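Local coordinates for beta sliding clamp (Caulobacter crescentus, PDB 5WCE), which probably encircles DNA as a ring-shaped head-to-tail homodimer and tethers DNA polymerases and other proteins to it, giving them processivity, at residues F276-D281 / L337-C341; S232-V236 / T246-I250. All blocks are in the same frame, centred on the assembly; numbering follows the deposited sequence.

How the contacts relate
Contact 2 comes first along the chain, at the open end of the hairpin 235-240/243-248 in the central domain; contact 1 follows in the C-terminal domain, where helix 273-284 meets helix 334-343. Their centres are about 35 Å apart, on opposite sides of the chain's centre, and their nearest atoms about 19 Å, so they do not touch. An eight-stranded antiparallel sheet nevertheless relates them: its strand 206-209 packs against contact 2, and its strand 370-374 against Leu-337 of contact 1. The hairpin itself lies in a separate eight-stranded sheet shared with the N-terminal domain. In this family such sheets form the outside of the ring and the helices its inner layer.

Contact 1: F276-D281 / L337-C341; sequences FAKAVD and LLDVC
Phe-276 presents the edge of its ring, not a face, to Leu-337 and Cys-341. Its CG lies anti to the backbone N (chi1 179°), which carries the ring across the gap although the side chain does not start out directly at the other helix. There CD2 lies 4.0 Å from Cys-341 SG, and the sulfur stands 85° off the ring normal, making this an edge-on sulfur-aromatic contact. Next to it along the rim, CE2 meets Leu-337 CD1 at 4.0 Å, the leucine and the phenylalanine crossing at about a right angle. Val-280 CG2 rests over one ring face, 3.7 Å above the plane and offset toward the rim, and also touches Leu-337 CD2 at 3.9 Å. One leucine therefore meets both the ring edge and the methyl laid over the ring.

Leu-338 reaches the partner helix alongside Val-280, the two side chains sliding past each other in opposite directions, with Leu-338 CG 3.8 Å from Val-280 CG1. Its CD2 pushes on between Val-280 and Ala-277 and comes within 3.4 Å of Ala-277 O, a carbonyl already used by Asp-281 N in the helix. Ala-277, whose CA lies 6.1 Å from Leu-338 CA, the shortest such distance between the segments, sets its CB 3.9 Å from Cys-341 CB. No hydrogen bond joins the segments.

Ile-303 and Leu-305 of strand 302-308 pack against Phe-276, while Asp-281 forms a salt bridge with Lys-87 of the second subunit, placing this helix at the subunit boundary. With short-segment axes 157° apart in direction, the arrangement is a nearly antiparallel helix pair, characteristic of the beta processivity-factor fold, in which helices line the central DNA channel inside a shell of antiparallel sheets.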
loop_
_atom_site.group_PDB
_atom_site.type_symbol
_atom_site.label_atom_id
_atom_site.label_comp_id
_atom_site.label_asym_id
_atom_site.label_seq_id
_atom_site.Cartn_x
_atom_site.Cartn_y
_atom_site.Cartn_z
ATOM N N PHE A 276 10.130 -4.164 26.040
ATOM C CA PHE A 276 9.184 -5.276 26.128
ATOM C C PHE A 276 8.451 -5.477 24.809
ATOM O O PHE A 276 8.345 -6.587 24.335
ATOM C CB PHE A 276 8.195 -5.056 27.300
ATOM C CG PHE A 276 7.179 -6.145 27.449
ATOM C CD1 PHE A 276 7.529 -7.355 28.002
ATOM C CD2 PHE A 276 5.859 -5.925 27.106
ATOM C CE1 PHE A 276 6.574 -8.351 28.179
ATOM C CE2 PHE A 276 4.901 -6.892 27.329
ATOM C CZ PHE A 276 5.278 -8.130 27.829
ATOM N N ALA A 277 7.956 -4.390 24.226
ATOM C CA ALA A 277 7.280 -4.444 22.965
ATOM C C ALA A 277 8.189 -5.056 21.861
ATOM O O ALA A 277 7.745 -5.886 21.076
ATOM C CB ALA A 277 6.810 -3.052 22.556
ATOM N N LYS A 278 9.464 -4.660 21.844
ATOM C CA LYS A 278 10.405 -5.211 20.863
ATOM C C LYS A 278 10.591 -6.684 21.043
ATOM O O LYS A 278 10.658 -7.416 20.049
ATOM C CB LYS A 278 11.751 -4.472 20.874
ATOM C CG LYS A 278 11.629 -3.158 20.132
ATOM C CD LYS A 278 12.857 -2.307 20.345
ATOM C CE LYS A 278 12.707 -1.002 19.587
ATOM N NZ LYS A 278 13.791 -0.134 20.107
ATOM N N ALA A 279 10.624 -7.123 22.300
ATOM C CA ALA A 279 10.754 -8.539 22.612
ATOM C C ALA A 279 9.518 -9.305 22.208
ATOM O O ALA A 279 9.653 -10.340 21.587
ATOM C CB ALA A 279 11.079 -8.769 24.073
ATOM N N VAL A 280 8.326 -8.825 22.564
ATOM C CA VAL A 280 7.089 -9.448 22.112
ATOM C C VAL A 280 7.050 -9.566 20.584
ATOM O O VAL A 280 6.714 -10.599 20.059
ATOM C CB VAL A 280 5.832 -8.686 22.576
ATOM C CG1 VAL A 280 4.565 -9.311 21.991
ATOM C CG2 VAL A 280 5.746 -8.703 24.110
ATOM N N ASP A 281 7.337 -8.470 19.901
ATOM C CA ASP A 281 7.372 -8.444 18.453
ATOM C C ASP A 281 8.380 -9.455 17.885
ATOM O O ASP A 281 8.047 -10.207 16.951
ATOM C CB ASP A 281 7.682 -7.013 18.012
ATOM C CG ASP A 281 7.545 -6.808 16.520
ATOM O OD1 ASP A 281 6.741 -7.493 15.888
ATOM O OD2 ASP A 281 8.292 -5.971 15.994
ATOM N N LEU A 337 -1.559 -7.299 22.734
ATOM C CA LEU A 337 -0.555 -6.791 23.657
ATOM C C LEU A 337 0.263 -5.675 23.022
ATOM O O LEU A 337 0.471 -4.608 23.602
ATOM C CB LEU A 337 0.321 -7.945 24.091
ATOM C CG LEU A 337 1.463 -7.760 25.034
ATOM C CD1 LEU A 337 0.998 -7.041 26.297
ATOM C CD2 LEU A 337 2.094 -9.127 25.353
ATOM N N LEU A 338 0.714 -5.903 21.805
ATOM C CA LEU A 338 1.461 -4.862 21.063
ATOM C C LEU A 338 0.621 -3.636 20.842
ATOM O O LEU A 338 1.140 -2.530 20.912
ATOM C CB LEU A 338 2.008 -5.425 19.759
ATOM C CG LEU A 338 3.139 -6.412 19.973
ATOM C CD1 LEU A 338 3.413 -7.097 18.660
ATOM C CD2 LEU A 338 4.376 -5.722 20.543
ATOM N N ASP A 339 -0.668 -3.798 20.609
ATOM C CA ASP A 339 -1.571 -2.634 20.460
ATOM C C ASP A 339 -1.571 -1.748 21.691
ATOM O O ASP A 339 -1.453 -0.510 21.626
ATOM C CB ASP A 339 -2.997 -3.108 20.147
ATOM C CG ASP A 339 -3.195 -3.568 18.705
ATOM O OD1 ASP A 339 -2.332 -3.343 17.823
ATOM O OD2 ASP A 339 -4.208 -4.251 18.503
ATOM N N VAL A 340 -1.643 -2.377 22.860
ATOM C CA VAL A 340 -1.539 -1.641 24.104
ATOM C C VAL A 340 -0.192 -0.979 24.284
ATOM O O VAL A 340 -0.146 0.215 24.615
ATOM C CB VAL A 340 -1.875 -2.557 25.323
ATOM C CG1 VAL A 340 -1.605 -1.794 26.616
ATOM C CG2 VAL A 340 -3.309 -2.966 25.239
ATOM N N CYS A 341 0.917 -1.704 24.088
ATOM C CA CYS A 341 2.222 -1.095 24.217
ATOM C C CYS A 341 2.371 0.108 23.248
ATOM O O CYS A 341 3.019 1.095 23.571
ATOM C CB CYS A 341 3.343 -2.105 23.948
ATOM S SG CYS A 341 3.422 -3.409 25.203
#

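Contact 2: S232-V236 / T246-I250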
loop_
_atom_site.group_PDB
_atom_site.type_symbol
_atom_site.label_atom_id
_atom_site.label_comp_id
_atom_site.label_asym_id
_atom_site.label_seq_id
_atom_site.Cartn_x
_atom_site.Cartn_y
_atom_site.Cartn_z
ATOM N N SER A 232 -27.867 13.422 20.574
ATOM C CA SER A 232 -29.161 12.963 21.071
ATOM C C SER A 232 -29.042 11.440 21.200
ATOM O O SER A 232 -28.035 10.860 20.736
ATOM C CB SER A 232 -30.247 13.265 20.056
ATOM O OG SER A 232 -30.124 12.412 18.925
ATOM N N PRO A 233 -30.065 10.775 21.744
ATOM C CA PRO A 233 -29.976 9.283 21.770
ATOM C C PRO A 233 -30.049 8.626 20.365
ATOM O O PRO A 233 -29.753 7.466 20.251
ATOM C CB PRO A 233 -31.192 8.874 22.633
ATOM C CG PRO A 233 -31.597 10.128 23.380
ATOM C CD PRO A 233 -31.273 11.261 22.453
ATOM N N GLN A 234 -30.419 9.376 19.327
ATOM C CA GLN A 234 -30.499 8.842 17.975
ATOM C C GLN A 234 -29.412 9.335 17.029
ATOM O O GLN A 234 -29.213 8.738 15.980
ATOM C CB GLN A 234 -31.865 9.169 17.367
ATOM C CG GLN A 234 -33.042 8.584 18.116
ATOM C CD GLN A 234 -33.476 9.386 19.351
ATOM O OE1 GLN A 234 -33.277 10.606 19.433
ATOM N NE2 GLN A 234 -34.082 8.697 20.314
ATOM N N LYS A 235 -28.728 10.419 17.366
ATOM C CA LYS A 235 -27.803 11.092 16.414
ATOM C C LYS A 235 -26.643 11.741 17.094
ATOM O O LYS A 235 -26.715 12.119 18.265
ATOM C CB LYS A 235 -28.499 12.189 15.606
ATOM C CG LYS A 235 -29.627 11.669 14.749
ATOM C CD LYS A 235 -29.737 12.348 13.436
ATOM C CE LYS A 235 -30.262 11.385 12.376
ATOM N NZ LYS A 235 -31.688 11.554 12.283
ATOM N N VAL A 236 -25.577 11.889 16.337
ATOM C CA VAL A 236 -24.427 12.654 16.740
ATOM C C VAL A 236 -24.046 13.553 15.557
ATOM O O VAL A 236 -24.225 13.168 14.393
ATOM C CB VAL A 236 -23.294 11.730 17.245
ATOM C CG1 VAL A 236 -22.769 10.815 16.189
ATOM C CG2 VAL A 236 -22.128 12.524 17.749
ATOM N N THR A 246 -22.981 14.379 10.246
ATOM C CA THR A 246 -24.132 13.981 11.065
ATOM C C THR A 246 -24.301 12.475 10.898
ATOM O O THR A 246 -24.277 11.965 9.759
ATOM C CB THR A 246 -25.405 14.724 10.634
ATOM O OG1 THR A 246 -25.158 16.130 10.549
ATOM C CG2 THR A 246 -26.521 14.438 11.579
ATOM N N SER A 247 -24.480 11.744 12.003
ATOM C CA SER A 247 -24.541 10.269 11.943
ATOM C C SER A 247 -25.591 9.692 12.852
ATOM O O SER A 247 -25.825 10.196 13.990
ATOM C CB SER A 247 -23.158 9.659 12.306
ATOM O OG SER A 247 -23.193 8.228 12.376
ATOM N N LYS A 248 -26.215 8.599 12.393
ATOM C CA LYS A 248 -26.944 7.710 13.317
ATOM C C LYS A 248 -25.962 7.136 14.352
ATOM O O LYS A 248 -24.745 7.106 14.136
ATOM C CB LYS A 248 -27.572 6.533 12.591
ATOM C CG LYS A 248 -28.669 6.928 11.609
ATOM C CD LYS A 248 -29.082 5.727 10.787
ATOM C CE LYS A 248 -30.099 6.172 9.746
ATOM N NZ LYS A 248 -30.502 5.041 8.879
ATOM N N VAL A 249 -26.545 6.666 15.452
ATOM C CA VAL A 249 -25.780 6.014 16.518
ATOM C C VAL A 249 -26.248 4.579 16.583
ATOM O O VAL A 249 -27.298 4.258 16.072
ATOM C CB VAL A 249 -25.915 6.723 17.901
ATOM C CG1 VAL A 249 -25.335 8.150 17.843
ATOM C CG2 VAL A 249 -27.291 6.702 18.408
ATOM N N ILE A 250 -25.443 3.696 17.134
ATOM C CA ILE A 250 -25.849 2.307 17.239
ATOM C C ILE A 250 -26.908 2.165 18.352
ATOM O O ILE A 250 -26.669 2.581 19.471
ATOM C CB ILE A 250 -24.653 1.382 17.448
ATOM C CG1 ILE A 250 -23.786 1.434 16.198
ATOM C CG2 ILE A 250 -25.137 -0.032 17.763
ATOM C CD1 ILE A 250 -22.454 0.768 16.289
#
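Ser-247 O is approached from the opposing strand by two donors of unequal strength. Val-236 N gives it a hydrogen bond of 2.9 Å (163° at the hydrogen), and Lys-235 CA adds a CA-H...O contact at 3.3 Å. The reciprocal bond, Ser-247 N to Val-236 O, measures 2.8 Å and is equally straight, so Val-236 and Ser-247 form an antiparallel hydrogen-bonded pair. Beyond this pair, Val-249 N reaches Gln-234 O only through a weak, bent bond (136° at the hydrogen).

The Val-249 side chain adds two contacts there: CG1, beside its own backbone N (chi1 -63°), makes an apolar one with Val-236 CG1 at 4.1 Å, and CG2 sets a methyl close against the carbonyl oxygen Pro-233 O at 3.2 Å. Pro-233 lies in the turn where Ser-232 OG accepts from Gln-234 N at 3.1 Å, an ST turn.

Val-236 and Ser-247 share a face packed on Val-208 and Pro-209, and Ser-247 OG gives a hydrogen bond to Lys-248 O and is also hydrogen-bonded to Thr-212 OG1. Thr-246 and Lys-248 bond through their backbones to Glu-59 and Asp-57, so this antiparallel beta hairpin is continuous with N-terminal-domain strand 58-65 in the interdomain sheet typical of the family.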